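Local coordinates for protein glycosyltransferase (Streptomyces halstedii, PDB 3WAD) that is a bacterial glycosyltransferase of the GT-B fold, built from two Rossmann-like domains that face each other across a cleft, at residues 4-9 against 131-136; 148-153 against 204-209; 211-216 against 347-352; 222-227 against 400-405. All blocks are in the same frame, centred on the assembly; numbering follows the deposited sequence.

How the interactions relate
Interactions 1 and 2 lie in the parallel sheet of the N-terminal Rossmann-like domain, their centres about 12 Å apart, and touch where A131 CB packs on M150 O (3.4 Å). Interaction 2 joins strands 147-150 and 204-206. The next strand, 221-222, leads into the first segment of interaction 4, about 11 Å away centre to centre, and A207 N and L222 O, 2.7 Å apart, probably form a hydrogen bond. Interactions 3 and 4 tie this domain to later parts of the chain: interaction 3 to helix 346-355 across the cleft, interaction 4 to the C-terminal helix. Their centres are about 19 Å apart; P211 CG and S223 CB meet at 3.9 Å.

Interaction 1: 4-9 against 131-136; sequences LMTVFA and ALTYAG
The first torsion of T133 (chi1 -56°) sets OG1 beside its own backbone N and CG2 beside its carbonyl carbon, turning the hydroxyl toward F8 and the methyl toward T6. F8 in turn swings CG between its backbone N and carbonyl carbon (chi1 74°), which brings the ring alongside L132 and T133. The site is the C-terminal edge of a Rossmann-like parallel sheet, at the switch point between strands 2-6 and 126-130, where the strand order reverses and the chain ends of the two central strands part.

T133 OG1 accepts a hydrogen bond from F8 N at 2.8 Å, with a moderately bent N-H...O angle of 145°. The same oxygen is also hydrogen-bonded to D130 OD2, so a short polar side chain holds the first turn after one strand against the loop after the other. Beside this bond OG1 lies at the edge of the F8 ring, near its plane, 3.4 Å from F8 CD2. The ring continues outward along L132, whose side chain runs beside it in the same direction, and F8 CE2 meets L132 CB at 3.8 Å. The aromatic group suits this place because it has a methylene to pack on at one end of the turn and a hydroxyl at its rim.

T6, in the strand, also sends its hydroxyl and methyl to different partners: OG1 is hydrogen-bonded to A34 O of the neighbouring strand, while the methyl faces helix 135-141. G136, at the start of that helix, has no side chain, and T6 CG2 comes down on its bare CA at 3.5 Å.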
loop_
_atom_site.group_PDB
_atom_site.type_symbol
_atom_site.label_atom_id
_atom_site.label_comp_id
_atom_site.label_asym_id
_atom_site.label_seq_id
_atom_site.Cartn_x
_atom_site.Cartn_y
_atom_site.Cartn_z
ATOM N N LEU B 4 -6.361 3.411 14.454
ATOM C CA LEU B 4 -5.676 4.665 14.343
ATOM C C LEU B 4 -4.153 4.420 14.570
ATOM O O LEU B 4 -3.713 4.129 15.674
ATOM C CB LEU B 4 -6.279 5.681 15.328
ATOM C CG LEU B 4 -5.649 7.043 15.465
ATOM C CD1 LEU B 4 -5.691 7.776 14.072
ATOM C CD2 LEU B 4 -6.253 7.928 16.581
ATOM N N MET B 5 -3.367 4.563 13.519
ATOM C CA MET B 5 -1.899 4.434 13.622
ATOM C C MET B 5 -1.271 5.784 13.615
ATOM O O MET B 5 -1.724 6.664 12.865
ATOM C CB MET B 5 -1.374 3.660 12.448
ATOM C CG MET B 5 -2.126 2.300 12.314
ATOM S SD MET B 5 -1.448 1.222 11.015
ATOM C CE MET B 5 0.208 0.809 11.639
ATOM N N THR B 6 -0.270 6.000 14.478
ATOM C CA THR B 6 0.274 7.321 14.526
ATOM C C THR B 6 1.822 7.211 14.508
ATOM O O THR B 6 2.392 6.316 15.109
ATOM C CB THR B 6 -0.311 8.127 15.645
ATOM O OG1 THR B 6 0.222 9.468 15.616
ATOM C CG2 THR B 6 -0.055 7.458 17.029
ATOM N N VAL B 7 2.463 8.111 13.785
ATOM C CA VAL B 7 3.933 8.133 13.731
ATOM C C VAL B 7 4.335 9.604 13.575
ATOM O O VAL B 7 3.646 10.352 12.846
ATOM C CB VAL B 7 4.479 7.170 12.627
ATOM C CG1 VAL B 7 3.975 7.594 11.266
ATOM C CG2 VAL B 7 6.020 7.176 12.584
ATOM N N PHE B 8 5.407 10.053 14.259
ATOM C CA PHE B 8 5.928 11.400 14.019
ATOM C C PHE B 8 6.429 11.540 12.539
ATOM O O PHE B 8 6.635 10.532 11.878
ATOM C CB PHE B 8 6.997 11.848 15.048
ATOM C CG PHE B 8 8.340 11.176 14.870
ATOM C CD1 PHE B 8 9.391 11.856 14.224
ATOM C CD2 PHE B 8 8.540 9.828 15.241
ATOM C CE1 PHE B 8 10.667 11.186 13.988
ATOM C CE2 PHE B 8 9.782 9.167 15.058
ATOM C CZ PHE B 8 10.854 9.849 14.452
ATOM N N ALA B 9 6.597 12.781 12.026
ATOM C CA ALA B 9 6.941 12.986 10.608
ATOM C C ALA B 9 8.375 12.616 10.280
ATOM O O ALA B 9 9.330 13.431 10.379
ATOM C CB ALA B 9 6.573 14.453 10.119
ATOM N N ALA B 131 7.043 3.810 18.406
ATOM C CA ALA B 131 7.501 3.827 19.803
ATOM C C ALA B 131 8.019 5.203 20.272
ATOM O O ALA B 131 8.136 5.470 21.471
ATOM C CB ALA B 131 8.531 2.721 20.040
ATOM N N LEU B 132 8.346 6.073 19.319
ATOM C CA LEU B 132 8.793 7.413 19.633
ATOM C C LEU B 132 7.669 8.428 19.588
ATOM O O LEU B 132 7.943 9.632 19.709
ATOM C CB LEU B 132 9.907 7.832 18.653
ATOM C CG LEU B 132 11.181 6.991 18.767
ATOM C CD1 LEU B 132 12.396 7.681 18.034
ATOM C CD2 LEU B 132 11.567 6.720 20.196
ATOM N N THR B 133 6.428 7.982 19.336
ATOM C CA THR B 133 5.353 8.950 19.105
ATOM C C THR B 133 4.297 9.011 20.272
ATOM O O THR B 133 3.216 8.411 20.173
ATOM C CB THR B 133 4.645 8.621 17.709
ATOM O OG1 THR B 133 5.653 8.614 16.669
ATOM C CG2 THR B 133 3.623 9.734 17.379
ATOM N N TYR B 134 4.588 9.758 21.307
ATOM C CA TYR B 134 3.822 9.660 22.571
ATOM C C TYR B 134 2.465 10.377 22.590
ATOM O O TYR B 134 1.756 10.356 23.604
ATOM C CB TYR B 134 4.694 10.055 23.796
ATOM C CG TYR B 134 5.512 8.860 24.283
ATOM C CD1 TYR B 134 6.762 8.530 23.704
ATOM C CD2 TYR B 134 4.973 7.983 25.235
ATOM C CE1 TYR B 134 7.466 7.412 24.124
ATOM C CE2 TYR B 134 5.667 6.892 25.662
ATOM C CZ TYR B 134 6.910 6.599 25.104
ATOM O OH TYR B 134 7.546 5.461 25.572
ATOM N N ALA B 135 2.081 11.014 21.496
ATOM C CA ALA B 135 0.662 11.295 21.321
ATOM C C ALA B 135 -0.264 10.032 21.251
ATOM O O ALA B 135 -1.412 10.038 21.763
ATOM C CB ALA B 135 0.484 12.200 20.082
ATOM N N GLY B 136 0.250 8.947 20.648
ATOM C CA GLY B 136 -0.434 7.654 20.497
ATOM C C GLY B 136 -1.193 7.177 21.753
ATOM O O GLY B 136 -2.454 7.005 21.715
#

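Interaction 2: 148-153 against 204-209; sequences VRMLFG and TTLAVA
R149 O is gripped by two neighbouring groups of strand 204-206: L206 N donates to it at 2.8 Å, and the CA-H of T205 adds a contact of 3.2 Å from T205 CA. The ladder goes on with R149 N to T204 O and L151 N to L206 O, the latter almost straight at 172°. Strands 148-150 and 204-206 run parallel in sense, as neighbours in the sheet, though their short axes are splayed, coming within 4.4 Å at the closest.

R149 and T205 point to the same face and lie side by side. The arginine chain is extended to CD and then bends at chi3 (64°), which brings NH2 back to T205 OG1 at 3.1 Å, the hydroxyl being 24° out of the guanidinium plane. NE goes to T201 O and NH1 to D155 in a salt bridge, so the buried cation has a partner for each of its nitrogens; L151 CD2 packs over one of its faces. The methyl of T205 turns the other way and meets L151 CG at 3.7 Å.

The face carrying V148, M150 and L206 is largely apolar, with T204 at its margin; L409 and V412 of helix 402-415 pack against V148 and T204. V148 CG1 rests on L206 CB, and the extended M150 places its terminal methyl beside both L206 CD2 and V208 CG1. Beyond the strands the chains separate, and water 1 bridges them, donating to G153 O and accepting from A209 N at 3.0 Å. Neighbouring parallel strands joined through intervening helices make a beta-alpha-beta crossover, the building unit of the Rossmann-like domain.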
loop_
_atom_site.group_PDB
_atom_site.type_symbol
_atom_site.label_atom_id
_atom_site.label_comp_id
_atom_site.label_asym_id
_atom_site.label_seq_id
_atom_site.Cartn_x
_atom_site.Cartn_y
_atom_site.Cartn_z
ATOM N N VAL B 148 -1.108 -0.508 20.929
ATOM C CA VAL B 148 0.065 -1.324 20.733
ATOM C C VAL B 148 1.255 -0.408 20.389
ATOM O O VAL B 148 1.181 0.391 19.379
ATOM C CB VAL B 148 -0.169 -2.276 19.608
ATOM C CG1 VAL B 148 1.137 -3.069 19.298
ATOM C CG2 VAL B 148 -1.286 -3.212 19.950
ATOM N N ARG B 149 2.316 -0.487 21.213
ATOM C CA ARG B 149 3.533 0.280 20.969
ATOM C C ARG B 149 4.362 -0.481 19.909
ATOM O O ARG B 149 4.790 -1.616 20.145
ATOM C CB ARG B 149 4.274 0.600 22.292
ATOM C CG ARG B 149 5.609 1.406 22.107
ATOM C CD ARG B 149 6.262 1.679 23.433
ATOM N NE ARG B 149 6.635 0.403 24.034
ATOM C CZ ARG B 149 7.890 -0.001 24.258
ATOM N NH1 ARG B 149 8.933 0.796 23.959
ATOM N NH2 ARG B 149 8.085 -1.223 24.751
ATOM N N MET B 150 4.576 0.156 18.747
ATOM C CA MET B 150 5.270 -0.497 17.677
ATOM C C MET B 150 6.777 -0.138 17.641
ATOM O O MET B 150 7.142 1.024 17.435
ATOM C CB MET B 150 4.628 -0.265 16.301
ATOM C CG MET B 150 5.420 -1.007 15.203
ATOM S SD MET B 150 4.387 -1.069 13.712
ATOM C CE MET B 150 5.280 -2.288 12.831
ATOM N N LEU B 151 7.637 -1.153 17.834
ATOM C CA LEU B 151 9.096 -0.903 17.798
ATOM C C LEU B 151 9.556 -0.720 16.378
ATOM O O LEU B 151 8.885 -1.115 15.389
ATOM C CB LEU B 151 9.859 -2.071 18.421
ATOM C CG LEU B 151 9.501 -2.369 19.908
ATOM C CD1 LEU B 151 10.291 -3.544 20.510
ATOM C CD2 LEU B 151 9.715 -1.163 20.830
ATOM N N PHE B 152 10.759 -0.188 16.256
ATOM C CA PHE B 152 11.337 0.102 14.932
ATOM C C PHE B 152 12.808 -0.406 14.942
ATOM O O PHE B 152 13.574 -0.225 13.977
ATOM C CB PHE B 152 11.203 1.645 14.672
ATOM C CG PHE B 152 11.927 2.466 15.688
ATOM C CD1 PHE B 152 13.333 2.629 15.575
ATOM C CD2 PHE B 152 11.258 3.002 16.769
ATOM C CE1 PHE B 152 14.020 3.335 16.576
ATOM C CE2 PHE B 152 11.896 3.652 17.723
ATOM C CZ PHE B 152 13.297 3.838 17.643
ATOM N N GLY B 153 13.194 -1.089 16.022
ATOM C CA GLY B 153 14.503 -1.806 16.124
ATOM C C GLY B 153 14.380 -2.487 17.479
ATOM O O GLY B 153 13.267 -2.783 17.936
ATOM N N THR B 204 0.255 -3.298 24.897
ATOM C CA THR B 204 1.342 -4.228 24.615
ATOM C C THR B 204 2.292 -3.675 23.549
ATOM O O THR B 204 2.116 -2.566 23.104
ATOM C CB THR B 204 0.829 -5.599 24.228
ATOM O OG1 THR B 204 1.919 -6.511 24.209
ATOM C CG2 THR B 204 0.158 -5.648 22.848
ATOM N N THR B 205 3.299 -4.455 23.171
ATOM C CA THR B 205 4.411 -3.970 22.297
ATOM C C THR B 205 4.500 -4.917 21.152
ATOM O O THR B 205 4.366 -6.119 21.371
ATOM C CB THR B 205 5.696 -4.043 23.055
ATOM O OG1 THR B 205 5.652 -2.994 24.000
ATOM C CG2 THR B 205 6.922 -3.831 22.097
ATOM N N LEU B 206 4.691 -4.394 19.929
ATOM C CA LEU B 206 4.896 -5.245 18.740
ATOM C C LEU B 206 6.362 -5.068 18.366
ATOM O O LEU B 206 6.820 -3.916 18.177
ATOM C CB LEU B 206 3.972 -4.826 17.514
ATOM C CG LEU B 206 4.202 -5.500 16.160
ATOM C CD1 LEU B 206 4.105 -7.077 16.126
ATOM C CD2 LEU B 206 3.258 -5.008 15.093
ATOM N N ALA B 207 7.093 -6.176 18.245
ATOM C CA ALA B 207 8.525 -6.144 17.881
ATOM C C ALA B 207 8.758 -6.291 16.393
ATOM O O ALA B 207 8.034 -7.083 15.732
ATOM C CB ALA B 207 9.261 -7.284 18.663
ATOM N N VAL B 208 9.778 -5.608 15.831
ATOM C CA VAL B 208 10.087 -5.847 14.436
ATOM C C VAL B 208 11.386 -6.654 14.262
ATOM O O VAL B 208 11.672 -7.150 13.186
ATOM C CB VAL B 208 10.214 -4.517 13.671
ATOM C CG1 VAL B 208 8.844 -3.808 13.575
ATOM C CG2 VAL B 208 11.293 -3.609 14.318
ATOM N N ALA B 209 12.202 -6.692 15.292
ATOM C CA ALA B 209 13.459 -7.443 15.289
ATOM C C ALA B 209 13.104 -8.920 15.724
ATOM O O ALA B 209 12.202 -9.116 16.568
ATOM C CB ALA B 209 14.443 -6.806 16.299
HETATM O O HOH W 1 11.855 -5.041 17.753
#

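Interaction 3: 211-216 against 347-352; sequences PWMSFP and GYVAER
F215 drives an edge of its ring into one face of Y348, F215 CE1 standing 3.4 Å from Y348 CZ. The pair is T-shaped, with centroids 4.8 Å apart and planes at 69°. On the opposite face of Y348, R352 NH1 sits 3.0 Å above the ring centre, so the phenol is clasped between an aromatic edge and a guanidinium nitrogen. Flat on both sides, a tyrosine suits this position.

The other contacts lie farther along the helix. M213 CB meets R352 CG at 4.0 Å, while the end of M213 lies against V349, though its exact placement there is doubtful. W212 reaches R352 with the far corner of its indole, where W212 CZ3 is 4.0 Å from R352 CB and the carbonyl R352 O lies near the ring plane at its edge. M213 O is buried at the edge of Y348, and no polar partner for it appears in the model.

Around these lies a second shell. Bends at chi2 and chi3 fold the R352 chain back over its own helix, and NH2 forms a salt bridge with E355. R356 and R159 make cation-pi contacts with W212 and F215, respectively, and L154 packs against M213, F215, Y348 and V349. A loop following strand 204-206 of the N-terminal domain is thereby docked on helix 346-355 of the C-terminal one, an interdomain contact of the kind that joins the two Rossmann-like halves of a GT-B glycosyltransferase.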
loop_
_atom_site.group_PDB
_atom_site.type_symbol
_atom_site.label_atom_id
_atom_site.label_comp_id
_atom_site.label_asym_id
_atom_site.label_seq_id
_atom_site.Cartn_x
_atom_site.Cartn_y
_atom_site.Cartn_z
ATOM N N PRO B 211 13.240 -12.502 17.637
ATOM C CA PRO B 211 13.376 -12.759 19.070
ATOM C C PRO B 211 14.812 -13.096 19.406
ATOM O O PRO B 211 15.302 -12.664 20.416
ATOM C CB PRO B 211 12.484 -14.007 19.295
ATOM C CG PRO B 211 11.288 -13.758 18.357
ATOM C CD PRO B 211 12.076 -13.210 17.068
ATOM N N TRP B 212 15.504 -13.798 18.549
ATOM C CA TRP B 212 16.916 -14.228 18.911
ATOM C C TRP B 212 17.892 -13.066 19.123
ATOM O O TRP B 212 18.906 -13.272 19.704
ATOM C CB TRP B 212 17.502 -15.212 17.908
ATOM C CG TRP B 212 17.745 -14.656 16.514
ATOM C CD1 TRP B 212 16.897 -14.763 15.440
ATOM C CD2 TRP B 212 18.908 -13.994 16.040
ATOM N NE1 TRP B 212 17.458 -14.175 14.335
ATOM C CE2 TRP B 212 18.686 -13.687 14.668
ATOM C CE3 TRP B 212 20.130 -13.581 16.648
ATOM C CZ2 TRP B 212 19.633 -12.983 13.874
ATOM C CZ3 TRP B 212 21.058 -12.893 15.867
ATOM C CH2 TRP B 212 20.812 -12.629 14.474
ATOM N N MET B 213 17.596 -11.867 18.634
ATOM C CA MET B 213 18.523 -10.768 18.813
ATOM C C MET B 213 17.929 -9.700 19.721
ATOM O O MET B 213 18.568 -8.691 19.964
ATOM C CB MET B 213 18.981 -10.134 17.469
ATOM C CG MET B 213 17.811 -9.637 16.603
ATOM S SD MET B 213 18.295 -8.477 15.247
ATOM C CE MET B 213 18.256 -7.028 16.183
ATOM N N SER B 214 16.711 -9.909 20.227
ATOM C CA SER B 214 16.074 -8.887 21.060
ATOM C C SER B 214 16.576 -8.895 22.508
ATOM O O SER B 214 17.102 -9.921 22.960
ATOM C CB SER B 214 14.582 -9.048 21.058
ATOM O OG SER B 214 14.088 -8.858 19.720
ATOM N N PHE B 215 16.423 -7.766 23.217
ATOM C CA PHE B 215 16.664 -7.744 24.665
ATOM C C PHE B 215 15.628 -8.595 25.414
ATOM O O PHE B 215 14.500 -8.692 24.942
ATOM C CB PHE B 215 16.600 -6.324 25.216
ATOM C CG PHE B 215 17.538 -5.391 24.555
ATOM C CD1 PHE B 215 18.866 -5.771 24.322
ATOM C CD2 PHE B 215 17.093 -4.102 24.168
ATOM C CE1 PHE B 215 19.754 -4.871 23.701
ATOM C CE2 PHE B 215 17.950 -3.173 23.556
ATOM C CZ PHE B 215 19.309 -3.535 23.314
ATOM N N PRO B 216 16.019 -9.226 26.570
ATOM C CA PRO B 216 14.992 -9.766 27.504
ATOM C C PRO B 216 14.083 -8.637 27.971
ATOM O O PRO B 216 14.529 -7.497 28.138
ATOM C CB PRO B 216 15.813 -10.337 28.694
ATOM C CG PRO B 216 17.190 -9.726 28.587
ATOM C CD PRO B 216 17.401 -9.457 27.064
ATOM N N GLY B 347 25.144 -1.030 16.866
ATOM C CA GLY B 347 26.374 -1.649 17.429
ATOM C C GLY B 347 26.036 -3.021 18.009
ATOM O O GLY B 347 26.672 -4.043 17.727
ATOM N N TYR B 348 24.959 -3.045 18.766
ATOM C CA TYR B 348 24.588 -4.189 19.550
ATOM C C TYR B 348 24.031 -5.272 18.644
ATOM O O TYR B 348 24.386 -6.435 18.788
ATOM C CB TYR B 348 23.592 -3.777 20.626
ATOM C CG TYR B 348 23.091 -4.967 21.425
ATOM C CD1 TYR B 348 23.580 -5.193 22.691
ATOM C CD2 TYR B 348 22.124 -5.845 20.900
ATOM C CE1 TYR B 348 23.110 -6.227 23.445
ATOM C CE2 TYR B 348 21.642 -6.881 21.634
ATOM C CZ TYR B 348 22.169 -7.080 22.900
ATOM O OH TYR B 348 21.717 -8.079 23.672
ATOM N N VAL B 349 23.198 -4.892 17.677
ATOM C CA VAL B 349 22.686 -5.866 16.710
ATOM C C VAL B 349 23.825 -6.365 15.805
ATOM O O VAL B 349 23.858 -7.540 15.434
ATOM C CB VAL B 349 21.596 -5.257 15.884
ATOM C CG1 VAL B 349 21.239 -6.162 14.659
ATOM C CG2 VAL B 349 20.339 -5.006 16.791
ATOM N N ALA B 350 24.778 -5.480 15.466
ATOM C CA ALA B 350 25.907 -5.930 14.637
ATOM C C ALA B 350 26.643 -7.133 15.289
ATOM O O ALA B 350 26.940 -8.128 14.626
ATOM C CB ALA B 350 26.884 -4.808 14.322
ATOM N N GLU B 351 26.843 -7.058 16.601
ATOM C CA GLU B 351 27.571 -8.127 17.310
ATOM C C GLU B 351 26.773 -9.390 17.338
ATOM O O GLU B 351 27.348 -10.458 17.187
ATOM C CB GLU B 351 27.859 -7.677 18.711
ATOM C CG GLU B 351 29.109 -8.189 19.313
ATOM C CD GLU B 351 29.483 -7.180 20.391
ATOM O OE1 GLU B 351 29.064 -5.998 20.170
ATOM O OE2 GLU B 351 30.105 -7.538 21.438
ATOM N N ARG B 352 25.437 -9.278 17.485
ATOM C CA ARG B 352 24.555 -10.457 17.409
ATOM C C ARG B 352 24.700 -11.223 16.075
ATOM O O ARG B 352 24.835 -12.423 16.066
ATOM C CB ARG B 352 23.100 -10.059 17.719
ATOM C CG ARG B 352 22.628 -10.443 19.159
ATOM C CD ARG B 352 23.159 -9.541 20.225
ATOM N NE ARG B 352 24.491 -9.941 20.727
ATOM C CZ ARG B 352 25.347 -9.103 21.309
ATOM N NH1 ARG B 352 25.021 -7.840 21.488
ATOM N NH2 ARG B 352 26.525 -9.530 21.730
#

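Interaction 4: 222-227 against 400-405; sequences LSMRHL and PSLTET
R225 lays one face of its guanidinium over S401, whose CA is 3.7 Å above the plane and offset toward the rim, with R225 NH2 3.5 Å from S401 CB. A bend at chi3 (64°) turns the arginine's end into this position; NH1 goes on to D397 O, and water 3 links NH2 to L402 N.

L402 presents its two methyls to different residues. L402 CD1 touches M224 CG at 3.8 Å, the two side chains meeting at a slant, whereas L402 CD2 meets L227 CB at 4.0 Å with the chains at roughly a right angle. Branched, flexible apolar chains suit this interlocking. The P400 ring rests on S223, P400 CG lying 3.5 Å from S223 O.

R225 N donates to P400 O at 2.8 Å, nearly straight at 174°, and R225 centres an inverse gamma turn. S401 is the N-cap of helix 402-415, its OG accepting from E404 N, while E404 OE2 returns a weak bond to S401 N, completing a capping box. S401 O accepts from T405 N and T405 OG1 on opposite faces of its plane, and T405 OG1 also shares water 2 with S223 O.

A27 of the second subunit packs on R225, and T26 of that subunit on L227 and L402. The start of the C-terminal helix is thus fastened to the N-terminal domain, as in GT-B folds, whose last helix crosses back to it.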
loop_
_atom_site.group_PDB
_atom_site.type_symbol
_atom_site.label_atom_id
_atom_site.label_comp_id
_atom_site.label_asym_id
_atom_site.label_seq_id
_atom_site.Cartn_x
_atom_site.Cartn_y
_atom_site.Cartn_z
ATOM N N LEU B 222 4.722 -9.005 20.994
ATOM C CA LEU B 222 4.324 -9.825 19.859
ATOM C C LEU B 222 5.527 -9.733 18.934
ATOM O O LEU B 222 6.151 -8.669 18.824
ATOM C CB LEU B 222 3.117 -9.186 19.188
ATOM C CG LEU B 222 1.820 -9.153 20.009
ATOM C CD1 LEU B 222 0.869 -8.184 19.336
ATOM C CD2 LEU B 222 1.265 -10.562 19.928
ATOM N N SER B 223 5.867 -10.846 18.304
ATOM C CA SER B 223 6.839 -10.842 17.262
ATOM C C SER B 223 6.159 -11.066 15.934
ATOM O O SER B 223 4.934 -11.371 15.869
ATOM C CB SER B 223 7.928 -11.873 17.539
ATOM O OG SER B 223 7.395 -13.193 17.480
ATOM N N MET B 224 6.939 -10.876 14.886
ATOM C CA MET B 224 6.406 -10.720 13.547
ATOM C C MET B 224 7.537 -10.938 12.536
ATOM O O MET B 224 8.691 -10.708 12.830
ATOM C CB MET B 224 5.721 -9.366 13.418
ATOM C CG MET B 224 5.697 -8.796 12.052
ATOM S SD MET B 224 4.959 -7.198 12.081
ATOM C CE MET B 224 6.221 -6.253 12.954
ATOM N N ARG B 225 7.193 -11.546 11.415
ATOM C CA ARG B 225 8.074 -11.644 10.267
ATOM C C ARG B 225 8.035 -10.253 9.571
ATOM O O ARG B 225 7.362 -10.049 8.554
ATOM C CB ARG B 225 7.564 -12.732 9.338
ATOM C CG ARG B 225 8.526 -13.073 8.183
ATOM C CD ARG B 225 8.058 -14.233 7.389
ATOM N NE ARG B 225 6.770 -13.906 6.725
ATOM C CZ ARG B 225 5.862 -14.787 6.320
ATOM N NH1 ARG B 225 6.054 -16.090 6.537
ATOM N NH2 ARG B 225 4.741 -14.371 5.729
ATOM N N HIS B 226 8.830 -9.333 10.102
ATOM C CA HIS B 226 8.846 -7.944 9.686
ATOM C C HIS B 226 9.116 -7.773 8.224
ATOM O O HIS B 226 10.119 -8.216 7.707
ATOM C CB HIS B 226 9.866 -7.154 10.539
ATOM C CG HIS B 226 9.866 -5.684 10.279
ATOM N ND1 HIS B 226 8.702 -4.943 10.163
ATOM C CD2 HIS B 226 10.900 -4.820 10.076
ATOM C CE1 HIS B 226 9.024 -3.672 9.965
ATOM N NE2 HIS B 226 10.346 -3.577 9.895
ATOM N N LEU B 227 8.191 -7.120 7.553
ATOM C CA LEU B 227 8.394 -6.829 6.128
ATOM C C LEU B 227 9.067 -5.373 5.983
ATOM O O LEU B 227 8.533 -4.378 6.506
ATOM C CB LEU B 227 7.105 -7.035 5.301
ATOM C CG LEU B 227 7.244 -7.248 3.783
ATOM C CD1 LEU B 227 5.875 -7.528 3.244
ATOM C CD2 LEU B 227 7.684 -5.868 3.172
ATOM N N PRO B 400 5.775 -15.061 12.872
ATOM C CA PRO B 400 4.385 -14.981 12.416
ATOM C C PRO B 400 4.176 -13.989 11.241
ATOM O O PRO B 400 4.713 -12.862 11.239
ATOM C CB PRO B 400 3.605 -14.563 13.636
ATOM C CG PRO B 400 4.545 -14.667 14.831
ATOM C CD PRO B 400 5.956 -14.743 14.297
ATOM N N SER B 401 3.442 -14.464 10.246
ATOM C CA SER B 401 3.165 -13.770 9.033
ATOM C C SER B 401 2.425 -12.490 9.377
ATOM O O SER B 401 1.889 -12.358 10.480
ATOM C CB SER B 401 2.274 -14.660 8.159
ATOM O OG SER B 401 0.950 -14.512 8.606
ATOM N N LEU B 402 2.338 -11.534 8.449
ATOM C CA LEU B 402 1.523 -10.350 8.775
ATOM C C LEU B 402 0.022 -10.671 8.998
ATOM O O LEU B 402 -0.615 -10.057 9.848
ATOM C CB LEU B 402 1.688 -9.207 7.723
ATOM C CG LEU B 402 2.763 -8.110 7.936
ATOM C CD1 LEU B 402 3.853 -8.627 8.785
ATOM C CD2 LEU B 402 3.346 -7.766 6.569
ATOM N N THR B 403 -0.543 -11.580 8.200
ATOM C CA THR B 403 -1.926 -12.028 8.408
ATOM C C THR B 403 -2.149 -12.611 9.845
ATOM O O THR B 403 -3.000 -12.116 10.565
ATOM C CB THR B 403 -2.293 -13.071 7.370
ATOM O OG1 THR B 403 -2.039 -12.504 6.079
ATOM C CG2 THR B 403 -3.753 -13.378 7.448
ATOM N N GLU B 404 -1.303 -13.545 10.291
ATOM C CA GLU B 404 -1.324 -13.976 11.703
ATOM C C GLU B 404 -1.227 -12.803 12.703
ATOM O O GLU B 404 -1.817 -12.806 13.802
ATOM C CB GLU B 404 -0.111 -14.842 11.987
ATOM C CG GLU B 404 -0.061 -16.220 11.433
ATOM C CD GLU B 404 1.174 -16.971 11.964
ATOM O OE1 GLU B 404 1.355 -17.116 13.254
ATOM O OE2 GLU B 404 1.966 -17.387 11.088
ATOM N N THR B 405 -0.425 -11.785 12.356
ATOM C CA THR B 405 -0.240 -10.646 13.262
ATOM C C THR B 405 -1.476 -9.761 13.342
ATOM O O THR B 405 -1.821 -9.219 14.427
ATOM C CB THR B 405 0.991 -9.770 12.837
ATOM O OG1 THR B 405 2.169 -10.621 12.832
ATOM C CG2 THR B 405 1.122 -8.682 13.795
HETATM O O HOH W 2 2.231 -11.469 15.508
HETATM O O HOH W 3 3.823 -11.912 5.957
#